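Local coordinates for protein activating signal cointegrator 1 complex subunit 2 (PDB 6YXQ) that binds polyubiquitin chains and brings ASCC3 and the repair enzyme ALKBH3 to damaged DNA, and also helps rescue stalled ribosomes, at residues E379-L384 with A397-A402; I329-I334 with Q356-L361; L337-S342 with Q348-E353; R369-D372 with P376-E379. All coordinates share one frame; numbering follows the deposited sequence.

Contact 1 (E379-L384 with A397-A402); sequences EDISLL and AYILQA
I381 meets I399 and L400 on the facing helix. Before it in the first segment, D380 turns to another neighbour, with its side chain packed on H328 and L336 of helix 306-340. I381 itself points toward the second helix from CB. CG1 lies beside the backbone N and anti to the carbonyl carbon (chi1 -73°), and an extended second torsion (chi2 -169°) carries CD1 outward. That single methyl makes both touches, reaching I399 CG2 at 4.0 Å and L400 CG likewise at 4.0 Å. I381 and I399 cross obliquely, whereas I381 and L400 approach tip to tip, the leucine offering its branch point CG. Helices 377-387 and 394-408 follow each other in the chain and run in roughly opposite directions, forming the last helical hairpin of this N-terminal, largely helical part of ASCC2. The nearest CA atoms, those of I381 and L400, are 9.0 Å apart, a span bridged by one methyl, I381 CD1, on the first helix and by I399 CG2 and L400 CG on the second. Beyond I381, L384 turns to I339 and F354 on helices 306-340 and 348-359. On the second helix, I399 also touches L355 and F358, making it a bridge between the hairpin and helix 348-359, and L400, partly exposed, also touches A378. The CG1 branch of I399 sits 3.6 Å above one face of the Y398 ring, offset toward the rim, while CG2 is the branch given to I381.

Contact 2 (I329-I334 with Q356-L361); sequences IILNQI and QIFSSL
L331 reaches from the long helix 306-340 into the angle between I357 and F358 of helix 348-359. These two successive helices run in roughly opposite directions, an antiparallel helical hairpin packed inside the C-terminal helical bundle of this chain. CB of L331 points toward the partner helix without itself touching it. CG then stands anti to the backbone N (chi1 -171°), which carries the branch point toward the partner helix. CD1 meets I357 CD1 at 4.0 Å and also lies near F358 CE2; leucine and isoleucine slide past each other in opposite directions. CD2 comes to the F358 ring, 3.8 Å from CE2, near the ring plane and therefore at its edge; leucine and phenylalanine cross at about a right angle. With an alanine here, I357 CD1 and the CE2 edge of F358 would probably lose their covering methyls, and a gap would open between the helices. Y371 of helix 365-374 touches both L331 and F358, and the F358 ring also meets that of F354 with the planes at about 35°. I357 also touches F327 of helix 306-340 and C280 of helix 279-300, the latter beyond the hairpin. Along the second segment, serine hydroxyls turn back on their own backbone. Q356 O accepts two bonds, one from S360 N and one from S359 OG at 2.7 Å. S360 OG gives its proton to I357 O at 2.6 Å, from above the carbonyl plane and 41° out of it.

Contact 3 (L337-S342 with Q348-E353); sequences LPILES and QGFIEE
I339 and F350 bring their CA atoms to 7.1 Å as the last turn of helix 306-340 meets the first turns of helix 348-359, next to the short loop that joins them. The first helix is kinked at P338, whose N has no hydrogen to give to the preceding turn. Its ring makes the closest approach: CB lies over one face of the F350 ring, 3.5 Å from its centroid and 15° off the normal, a CH-pi contact. F350 CG stands anti to its carbonyl carbon (chi1 -63°), which places one face of the ring against P338 CB. I339 slides past F350 in the opposite direction, CG1 at 3.9 Å from F350 CB. Its tip, CD1, goes on to I351 CG1 at 4.0 Å, those two side chains crossing at about a right angle. Replacing F350 by alanine would take away the aromatic face and is likely to leave the P338 ring uncovered on that side. I339 also touches A387 of helix 377-387, while E352 makes a salt bridge with R395. Carbon alone thus meets carbon across this helix-loop-helix closure, so closure rests on shape and the CH-pi face, not on paired charges.

Contact 4 (R369-D372 with P376-E379); sequences RDYD and PVAE
D372 holds its CG anti to the backbone N (chi1 -175°), and with chi2 at 63° this aims OD1 at the backbone N of V377. The V377 N-H reaches D372 OD1 at 2.8 Å in an almost straight bond, 177° at the hydrogen, meeting the oxygen nearly along its C-O axis. P376 has no N-H to offer, and what it brings to D372 O is a CA-H...O contact, with P376 CA at 3.2 Å. The carboxylate sits near the beginning of helix 377-387, whose dipole would probably help stabilise its negative charge. A second bond, from W407 NE1 to D372 OD2, holds the other oxygen and so should limit rotation of the group. The Y371 ring, its CG also anti to N, meets V377 CG2 with its CE2 edge at 3.9 Å, near the ring plane, the two side chains crossing at about a right angle. This short link joins helix 365-374 to helix 377-387. V377 packs on F358 of helix 348-359, and Y371 meets F327 of helix 306-340 edge-to-face, while helix 394-408 covers the link through I399, V403 and W407.

In the fold
All four contacts lie in the C-terminal helices of the chain, on the same side of its centre. Contacts 1 and 2 are buried, contacts 3 and 4 only partly so. Contacts 2 and 3 join the same two helices, contact 3 nested at the closed end of the hairpin. Contacts 1 and 4 share E379 and helix 377-387, their centres about 9 Å apart. The first three are apolar, with a CH-pi face added in contact 3; contact 4, at a helix-to-helix link, depends on a carboxylate as well. Contact 2 adjoins each of the other three, whereas contacts 3 and 4 do not touch, their nearest atoms being about 10 Å apart.

Contact 1 (E379-L384 with A397-A402)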
loop_
_atom_site.group_PDB
_atom_site.type_symbol
_atom_site.label_atom_id
_atom_site.label_comp_id
_atom_site.label_asym_id
_atom_site.label_seq_id
_atom_site.Cartn_x
_atom_site.Cartn_y
_atom_site.Cartn_z
ATOM N N GLU B 379 33.508 -0.105 -17.403
ATOM C CA GLU B 379 32.724 -1.139 -18.065
ATOM C C GLU B 379 31.615 -0.539 -18.924
ATOM O O GLU B 379 31.257 -1.112 -19.960
ATOM C CB GLU B 379 32.169 -2.105 -17.011
ATOM C CG GLU B 379 30.774 -2.625 -17.258
ATOM C CD GLU B 379 30.309 -3.532 -16.143
ATOM O OE1 GLU B 379 31.122 -3.805 -15.236
ATOM O OE2 GLU B 379 29.142 -3.975 -16.172
ATOM N N ASP B 380 31.075 0.617 -18.532
ATOM C CA ASP B 380 30.056 1.262 -19.352
ATOM C C ASP B 380 30.670 2.099 -20.471
ATOM O O ASP B 380 30.043 2.275 -21.521
ATOM C CB ASP B 380 29.138 2.118 -18.475
ATOM C CG ASP B 380 28.238 1.280 -17.582
ATOM O OD1 ASP B 380 27.827 0.182 -18.013
ATOM O OD2 ASP B 380 27.944 1.711 -16.446
ATOM N N ILE B 381 31.888 2.611 -20.276
ATOM C CA ILE B 381 32.565 3.334 -21.349
ATOM C C ILE B 381 32.919 2.386 -22.488
ATOM O O ILE B 381 32.795 2.734 -23.670
ATOM C CB ILE B 381 33.810 4.055 -20.804
ATOM C CG1 ILE B 381 33.410 5.270 -19.972
ATOM C CG2 ILE B 381 34.731 4.477 -21.936
ATOM C CD1 ILE B 381 34.591 6.167 -19.634
ATOM N N SER B 382 33.355 1.170 -22.155
ATOM C CA SER B 382 33.665 0.207 -23.203
ATOM C C SER B 382 32.429 -0.169 -24.009
ATOM O O SER B 382 32.554 -0.532 -25.178
ATOM C CB SER B 382 34.314 -1.044 -22.611
ATOM O OG SER B 382 33.624 -1.466 -21.458
ATOM N N LEU B 383 31.232 -0.086 -23.423
ATOM C CA LEU B 383 30.017 -0.318 -24.202
ATOM C C LEU B 383 29.892 0.699 -25.329
ATOM O O LEU B 383 29.645 0.340 -26.489
ATOM C CB LEU B 383 28.788 -0.255 -23.299
ATOM C CG LEU B 383 28.659 -1.323 -22.225
ATOM C CD1 LEU B 383 27.374 -1.117 -21.447
ATOM C CD2 LEU B 383 28.691 -2.684 -22.868
ATOM N N LEU B 384 30.049 1.982 -24.999
ATOM C CA LEU B 384 30.032 3.014 -26.028
ATOM C C LEU B 384 31.141 2.788 -27.042
ATOM O O LEU B 384 30.928 2.940 -28.249
ATOM C CB LEU B 384 30.170 4.395 -25.391
ATOM C CG LEU B 384 29.477 4.593 -24.050
ATOM C CD1 LEU B 384 30.030 5.823 -23.391
ATOM C CD2 LEU B 384 27.979 4.711 -24.224
ATOM N N ALA B 397 38.958 9.661 -22.031
ATOM C CA ALA B 397 40.122 9.553 -21.153
ATOM C C ALA B 397 39.946 10.357 -19.868
ATOM O O ALA B 397 40.109 9.823 -18.762
ATOM C CB ALA B 397 41.378 10.005 -21.903
ATOM N N TYR B 398 39.594 11.641 -19.999
ATOM C CA TYR B 398 39.473 12.499 -18.822
ATOM C C TYR B 398 38.531 11.898 -17.788
ATOM O O TYR B 398 38.848 11.886 -16.591
ATOM C CB TYR B 398 39.019 13.905 -19.231
ATOM C CG TYR B 398 37.611 14.016 -19.784
ATOM C CD1 TYR B 398 37.311 13.579 -21.063
ATOM C CD2 TYR B 398 36.592 14.586 -19.032
ATOM C CE1 TYR B 398 36.034 13.685 -21.571
ATOM C CE2 TYR B 398 35.308 14.700 -19.532
ATOM C CZ TYR B 398 35.034 14.248 -20.804
ATOM O OH TYR B 398 33.759 14.365 -21.319
ATOM N N ILE B 399 37.396 11.347 -18.234
ATOM C CA ILE B 399 36.446 10.740 -17.303
ATOM C C ILE B 399 37.138 9.676 -16.458
ATOM O O ILE B 399 37.048 9.675 -15.222
ATOM C CB ILE B 399 35.239 10.162 -18.060
ATOM C CG1 ILE B 399 34.394 11.287 -18.662
ATOM C CG2 ILE B 399 34.398 9.314 -17.128
ATOM C CD1 ILE B 399 33.468 10.851 -19.774
ATOM N N LEU B 400 37.885 8.787 -17.111
ATOM C CA LEU B 400 38.592 7.754 -16.362
ATOM C C LEU B 400 39.626 8.373 -15.432
ATOM O O LEU B 400 39.751 7.954 -14.272
ATOM C CB LEU B 400 39.246 6.755 -17.315
ATOM C CG LEU B 400 38.265 5.844 -18.058
ATOM C CD1 LEU B 400 38.946 5.159 -19.227
ATOM C CD2 LEU B 400 37.668 4.820 -17.106
ATOM N N GLN B 401 40.344 9.407 -15.902
ATOM C CA GLN B 401 41.340 10.009 -15.026
ATOM C C GLN B 401 40.675 10.756 -13.885
ATOM O O GLN B 401 41.299 10.947 -12.832
ATOM C CB GLN B 401 42.297 10.927 -15.795
ATOM C CG GLN B 401 43.478 11.383 -14.912
ATOM C CD GLN B 401 44.827 11.391 -15.624
ATOM O OE1 GLN B 401 45.247 12.413 -16.164
ATOM N NE2 GLN B 401 45.527 10.254 -15.596
ATOM N N ALA B 402 39.406 11.140 -14.051
ATOM C CA ALA B 402 38.641 11.591 -12.900
ATOM C C ALA B 402 38.471 10.445 -11.912
ATOM O O ALA B 402 38.904 10.531 -10.755
ATOM C CB ALA B 402 37.288 12.139 -13.346
#

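Contact 2 (I329-I334 with Q356-L361)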
loop_
_atom_site.group_PDB
_atom_site.type_symbol
_atom_site.label_atom_id
_atom_site.label_comp_id
_atom_site.label_asym_id
_atom_site.label_seq_id
_atom_site.Cartn_x
_atom_site.Cartn_y
_atom_site.Cartn_z
ATOM N N ILE B 329 20.200 3.313 -13.061
ATOM C CA ILE B 329 18.984 2.952 -13.786
ATOM C C ILE B 329 18.691 3.993 -14.860
ATOM O O ILE B 329 18.398 3.658 -16.018
ATOM C CB ILE B 329 17.803 2.790 -12.811
ATOM C CG1 ILE B 329 17.955 1.518 -11.985
ATOM C CG2 ILE B 329 16.485 2.743 -13.549
ATOM C CD1 ILE B 329 16.962 1.422 -10.849
ATOM N N ILE B 330 18.808 5.276 -14.495
ATOM C CA ILE B 330 18.551 6.349 -15.457
ATOM C C ILE B 330 19.579 6.320 -16.584
ATOM O O ILE B 330 19.235 6.411 -17.776
ATOM C CB ILE B 330 18.545 7.716 -14.753
ATOM C CG1 ILE B 330 17.466 7.770 -13.678
ATOM C CG2 ILE B 330 18.324 8.808 -15.768
ATOM C CD1 ILE B 330 17.489 9.034 -12.874
ATOM N N LEU B 331 20.862 6.228 -16.217
ATOM C CA LEU B 331 21.922 6.169 -17.214
ATOM C C LEU B 331 21.672 5.047 -18.216
ATOM O O LEU B 331 21.706 5.263 -19.433
ATOM C CB LEU B 331 23.270 5.978 -16.519
ATOM C CG LEU B 331 24.506 6.100 -17.408
ATOM C CD1 LEU B 331 24.692 7.545 -17.863
ATOM C CD2 LEU B 331 25.741 5.591 -16.688
ATOM N N ASN B 332 21.418 3.837 -17.710
ATOM C CA ASN B 332 21.180 2.696 -18.583
ATOM C C ASN B 332 19.990 2.945 -19.495
ATOM O O ASN B 332 20.092 2.787 -20.719
ATOM C CB ASN B 332 20.962 1.434 -17.752
ATOM C CG ASN B 332 20.727 0.211 -18.614
ATOM O OD1 ASN B 332 21.665 -0.358 -19.173
ATOM N ND2 ASN B 332 19.469 -0.192 -18.738
ATOM N N GLN B 333 18.864 3.381 -18.914
ATOM C CA GLN B 333 17.632 3.506 -19.685
ATOM C C GLN B 333 17.776 4.506 -20.825
ATOM O O GLN B 333 17.267 4.270 -21.927
ATOM C CB GLN B 333 16.472 3.902 -18.771
ATOM C CG GLN B 333 15.126 3.961 -19.476
ATOM C CD GLN B 333 14.525 2.587 -19.719
ATOM O OE1 GLN B 333 14.876 1.615 -19.050
ATOM N NE2 GLN B 333 13.611 2.503 -20.683
ATOM N N ILE B 334 18.469 5.625 -20.599
ATOM C CA ILE B 334 18.494 6.658 -21.637
ATOM C C ILE B 334 19.758 6.655 -22.493
ATOM O O ILE B 334 19.805 7.396 -23.490
ATOM C CB ILE B 334 18.274 8.060 -21.037
ATOM C CG1 ILE B 334 19.520 8.525 -20.298
ATOM C CG2 ILE B 334 17.079 8.040 -20.118
ATOM C CD1 ILE B 334 19.255 9.648 -19.351
ATOM N N GLN B 356 28.334 13.867 -21.566
ATOM C CA GLN B 356 27.950 15.109 -20.907
ATOM C C GLN B 356 27.635 14.873 -19.436
ATOM O O GLN B 356 28.087 15.624 -18.557
ATOM C CB GLN B 356 26.747 15.715 -21.627
ATOM C CG GLN B 356 26.256 17.026 -21.052
ATOM C CD GLN B 356 25.537 17.874 -22.083
ATOM O OE1 GLN B 356 25.985 18.001 -23.225
ATOM N NE2 GLN B 356 24.410 18.450 -21.688
ATOM N N ILE B 357 26.844 13.834 -19.152
ATOM C CA ILE B 357 26.483 13.532 -17.772
ATOM C C ILE B 357 27.733 13.385 -16.920
ATOM O O ILE B 357 27.804 13.918 -15.805
ATOM C CB ILE B 357 25.607 12.268 -17.698
ATOM C CG1 ILE B 357 24.205 12.545 -18.231
ATOM C CG2 ILE B 357 25.510 11.768 -16.268
ATOM C CD1 ILE B 357 23.334 11.315 -18.270
ATOM N N PHE B 358 28.749 12.680 -17.432
ATOM C CA PHE B 358 29.922 12.473 -16.577
ATOM C C PHE B 358 30.828 13.703 -16.511
ATOM O O PHE B 358 31.405 13.999 -15.448
ATOM C CB PHE B 358 30.687 11.233 -17.030
ATOM C CG PHE B 358 30.088 9.957 -16.506
ATOM C CD1 PHE B 358 30.392 9.507 -15.235
ATOM C CD2 PHE B 358 29.174 9.238 -17.262
ATOM C CE1 PHE B 358 29.825 8.346 -14.743
ATOM C CE2 PHE B 358 28.605 8.082 -16.772
ATOM C CZ PHE B 358 28.930 7.634 -15.515
ATOM N N SER B 359 30.938 14.446 -17.614
ATOM C CA SER B 359 31.675 15.702 -17.585
ATOM C C SER B 359 31.106 16.661 -16.549
ATOM O O SER B 359 31.849 17.462 -15.970
ATOM C CB SER B 359 31.646 16.343 -18.969
ATOM O OG SER B 359 30.344 16.823 -19.271
ATOM N N SER B 360 29.797 16.600 -16.303
ATOM C CA SER B 360 29.197 17.539 -15.364
ATOM C C SER B 360 29.451 17.173 -13.909
ATOM O O SER B 360 29.151 17.983 -13.023
ATOM C CB SER B 360 27.688 17.665 -15.612
ATOM O OG SER B 360 27.043 16.403 -15.675
ATOM N N LEU B 361 30.006 15.989 -13.632
ATOM C CA LEU B 361 30.260 15.594 -12.251
ATOM C C LEU B 361 31.678 15.074 -12.041
ATOM O O LEU B 361 31.941 14.417 -11.029
ATOM C CB LEU B 361 29.238 14.555 -11.787
ATOM C CG LEU B 361 28.819 13.436 -12.738
ATOM C CD1 LEU B 361 29.937 12.411 -12.945
ATOM C CD2 LEU B 361 27.576 12.758 -12.188
#

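Contact 3 (L337-S342 with Q348-E353)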
loop_
_atom_site.group_PDB
_atom_site.type_symbol
_atom_site.label_atom_id
_atom_site.label_comp_id
_atom_site.label_asym_id
_atom_site.label_seq_id
_atom_site.Cartn_x
_atom_site.Cartn_y
_atom_site.Cartn_z
ATOM N N LEU B 337 20.915 1.174 -22.629
ATOM C CA LEU B 337 19.885 0.333 -23.232
ATOM C C LEU B 337 19.563 0.746 -24.662
ATOM O O LEU B 337 19.483 -0.141 -25.529
ATOM C CB LEU B 337 18.643 0.337 -22.336
ATOM C CG LEU B 337 17.282 -0.118 -22.865
ATOM C CD1 LEU B 337 17.343 -1.483 -23.524
ATOM C CD2 LEU B 337 16.294 -0.124 -21.720
ATOM N N PRO B 338 19.376 2.033 -24.988
ATOM C CA PRO B 338 19.125 2.396 -26.396
ATOM C C PRO B 338 20.243 2.009 -27.343
ATOM O O PRO B 338 19.982 1.767 -28.528
ATOM C CB PRO B 338 18.957 3.919 -26.339
ATOM C CG PRO B 338 18.528 4.194 -24.957
ATOM C CD PRO B 338 19.237 3.201 -24.100
ATOM N N ILE B 339 21.482 1.953 -26.860
ATOM C CA ILE B 339 22.609 1.587 -27.712
ATOM C C ILE B 339 22.607 0.087 -27.994
ATOM O O ILE B 339 22.831 -0.348 -29.130
ATOM C CB ILE B 339 23.925 2.030 -27.053
ATOM C CG1 ILE B 339 24.121 3.534 -27.194
ATOM C CG2 ILE B 339 25.083 1.297 -27.650
ATOM C CD1 ILE B 339 25.278 4.050 -26.378
ATOM N N LEU B 340 22.372 -0.724 -26.957
ATOM C CA LEU B 340 22.372 -2.177 -27.113
ATOM C C LEU B 340 21.299 -2.633 -28.091
ATOM O O LEU B 340 21.572 -3.421 -29.003
ATOM C CB LEU B 340 22.175 -2.844 -25.753
ATOM C CG LEU B 340 22.286 -4.366 -25.681
ATOM C CD1 LEU B 340 23.748 -4.783 -25.701
ATOM C CD2 LEU B 340 21.589 -4.886 -24.436
ATOM N N GLU B 341 20.073 -2.163 -27.905
ATOM C CA GLU B 341 19.019 -2.368 -28.882
ATOM C C GLU B 341 19.256 -1.476 -30.103
ATOM O O GLU B 341 20.083 -0.558 -30.078
ATOM C CB GLU B 341 17.662 -2.047 -28.261
ATOM C CG GLU B 341 17.254 -2.961 -27.122
ATOM C CD GLU B 341 15.953 -2.526 -26.473
ATOM O OE1 GLU B 341 15.229 -3.397 -25.945
ATOM O OE2 GLU B 341 15.657 -1.309 -26.487
ATOM N N SER B 342 18.540 -1.778 -31.183
ATOM C CA SER B 342 18.301 -0.830 -32.270
ATOM C C SER B 342 19.601 -0.241 -32.817
ATOM O O SER B 342 19.753 0.972 -32.967
ATOM C CB SER B 342 17.372 0.280 -31.810
ATOM O OG SER B 342 18.078 1.122 -30.914
ATOM N N GLN B 348 25.227 8.368 -31.694
ATOM C CA GLN B 348 26.100 9.454 -31.258
ATOM C C GLN B 348 25.444 10.291 -30.166
ATOM O O GLN B 348 26.082 10.636 -29.164
ATOM C CB GLN B 348 26.482 10.320 -32.454
ATOM C CG GLN B 348 27.600 9.732 -33.271
ATOM C CD GLN B 348 28.808 9.412 -32.422
ATOM O OE1 GLN B 348 29.355 8.309 -32.490
ATOM N NE2 GLN B 348 29.236 10.378 -31.611
ATOM N N GLY B 349 24.162 10.620 -30.338
ATOM C CA GLY B 349 23.473 11.415 -29.337
ATOM C C GLY B 349 23.412 10.728 -27.988
ATOM O O GLY B 349 23.595 11.366 -26.949
ATOM N N PHE B 350 23.152 9.416 -27.987
ATOM C CA PHE B 350 23.201 8.634 -26.752
ATOM C C PHE B 350 24.586 8.700 -26.118
ATOM O O PHE B 350 24.730 8.959 -24.912
ATOM C CB PHE B 350 22.832 7.180 -27.045
ATOM C CG PHE B 350 21.438 6.992 -27.564
ATOM C CD1 PHE B 350 20.354 7.514 -26.881
ATOM C CD2 PHE B 350 21.211 6.275 -28.729
ATOM C CE1 PHE B 350 19.066 7.331 -27.355
ATOM C CE2 PHE B 350 19.929 6.089 -29.207
ATOM C CZ PHE B 350 18.855 6.618 -28.521
ATOM N N ILE B 351 25.617 8.452 -26.930
ATOM C CA ILE B 351 27.001 8.549 -26.478
ATOM C C ILE B 351 27.285 9.939 -25.923
ATOM O O ILE B 351 27.903 10.094 -24.857
ATOM C CB ILE B 351 27.952 8.203 -27.636
ATOM C CG1 ILE B 351 27.833 6.721 -27.992
ATOM C CG2 ILE B 351 29.378 8.570 -27.281
ATOM C CD1 ILE B 351 28.637 6.313 -29.209
ATOM N N GLU B 352 26.848 10.974 -26.643
ATOM C CA GLU B 352 27.134 12.332 -26.201
ATOM C C GLU B 352 26.428 12.637 -24.890
ATOM O O GLU B 352 26.975 13.342 -24.038
ATOM C CB GLU B 352 26.741 13.346 -27.277
ATOM C CG GLU B 352 27.642 13.355 -28.519
ATOM C CD GLU B 352 29.130 13.400 -28.198
ATOM O OE1 GLU B 352 29.528 14.073 -27.222
ATOM O OE2 GLU B 352 29.907 12.752 -28.932
ATOM N N GLU B 353 25.218 12.104 -24.703
ATOM C CA GLU B 353 24.513 12.332 -23.449
ATOM C C GLU B 353 25.263 11.698 -22.286
ATOM O O GLU B 353 25.430 12.318 -21.227
ATOM C CB GLU B 353 23.086 11.796 -23.535
ATOM C CG GLU B 353 22.330 11.940 -22.229
ATOM C CD GLU B 353 20.862 12.241 -22.420
ATOM O OE1 GLU B 353 20.297 12.971 -21.574
ATOM O OE2 GLU B 353 20.274 11.742 -23.406
#

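Contact 4 (R369-D372 with P376-E379)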
loop_
_atom_site.group_PDB
_atom_site.type_symbol
_atom_site.label_atom_id
_atom_site.label_comp_id
_atom_site.label_asym_id
_atom_site.label_seq_id
_atom_site.Cartn_x
_atom_site.Cartn_y
_atom_site.Cartn_z
ATOM N N ARG B 369 33.882 8.079 -6.619
ATOM C CA ARG B 369 34.579 6.916 -6.080
ATOM C C ARG B 369 33.596 5.814 -5.700
ATOM O O ARG B 369 33.732 4.666 -6.137
ATOM C CB ARG B 369 35.421 7.360 -4.882
ATOM C CG ARG B 369 36.071 6.261 -4.073
ATOM C CD ARG B 369 36.395 6.757 -2.661
ATOM N NE ARG B 369 36.628 8.200 -2.599
ATOM C CZ ARG B 369 36.572 8.919 -1.481
ATOM N NH1 ARG B 369 36.284 8.327 -0.327
ATOM N NH2 ARG B 369 36.797 10.227 -1.519
ATOM N N ASP B 370 32.573 6.161 -4.914
ATOM C CA ASP B 370 31.579 5.185 -4.468
ATOM C C ASP B 370 30.764 4.636 -5.639
ATOM O O ASP B 370 30.523 3.418 -5.734
ATOM C CB ASP B 370 30.655 5.838 -3.434
ATOM C CG ASP B 370 31.389 6.246 -2.155
ATOM O OD1 ASP B 370 32.592 5.926 -2.004
ATOM O OD2 ASP B 370 30.760 6.904 -1.301
ATOM N N TYR B 371 30.329 5.523 -6.539
ATOM C CA TYR B 371 29.566 5.094 -7.704
ATOM C C TYR B 371 30.374 4.148 -8.578
ATOM O O TYR B 371 29.836 3.165 -9.091
ATOM C CB TYR B 371 29.113 6.299 -8.529
ATOM C CG TYR B 371 28.482 5.889 -9.838
ATOM C CD1 TYR B 371 27.184 5.406 -9.875
ATOM C CD2 TYR B 371 29.187 5.956 -11.029
ATOM C CE1 TYR B 371 26.601 5.009 -11.057
ATOM C CE2 TYR B 371 28.610 5.561 -12.220
ATOM C CZ TYR B 371 27.313 5.089 -12.225
ATOM O OH TYR B 371 26.719 4.689 -13.400
ATOM N N ASP B 372 31.653 4.455 -8.804
ATOM C CA ASP B 372 32.508 3.560 -9.569
ATOM C C ASP B 372 32.690 2.232 -8.850
ATOM O O ASP B 372 32.741 1.174 -9.490
ATOM C CB ASP B 372 33.859 4.220 -9.817
ATOM C CG ASP B 372 34.747 3.394 -10.715
ATOM O OD1 ASP B 372 34.377 3.186 -11.891
ATOM O OD2 ASP B 372 35.810 2.944 -10.240
ATOM N N PRO B 376 30.984 0.083 -12.029
ATOM C CA PRO B 376 32.243 0.597 -12.596
ATOM C C PRO B 376 32.018 1.375 -13.886
ATOM O O PRO B 376 31.255 0.956 -14.761
ATOM C CB PRO B 376 33.075 -0.674 -12.834
ATOM C CG PRO B 376 32.126 -1.811 -12.700
ATOM C CD PRO B 376 31.058 -1.355 -11.749
ATOM N N VAL B 377 32.694 2.528 -13.985
ATOM C CA VAL B 377 32.545 3.407 -15.144
ATOM C C VAL B 377 33.224 2.807 -16.371
ATOM O O VAL B 377 32.689 2.871 -17.485
ATOM C CB VAL B 377 33.104 4.808 -14.829
ATOM C CG1 VAL B 377 33.336 5.581 -16.112
ATOM C CG2 VAL B 377 32.167 5.576 -13.906
ATOM N N ALA B 378 34.414 2.221 -16.191
ATOM C CA ALA B 378 35.162 1.678 -17.322
ATOM C C ALA B 378 34.344 0.660 -18.100
ATOM O O ALA B 378 34.459 0.564 -19.327
ATOM C CB ALA B 378 36.459 1.041 -16.834
ATOM N N GLU B 379 33.508 -0.105 -17.403
ATOM C CA GLU B 379 32.724 -1.139 -18.065
ATOM C C GLU B 379 31.615 -0.539 -18.924
ATOM O O GLU B 379 31.257 -1.112 -19.960
ATOM C CB GLU B 379 32.169 -2.105 -17.011
ATOM C CG GLU B 379 30.774 -2.625 -17.258
ATOM C CD GLU B 379 30.309 -3.532 -16.143
ATOM O OE1 GLU B 379 31.122 -3.805 -15.236
ATOM O OE2 GLU B 379 29.142 -3.975 -16.172
#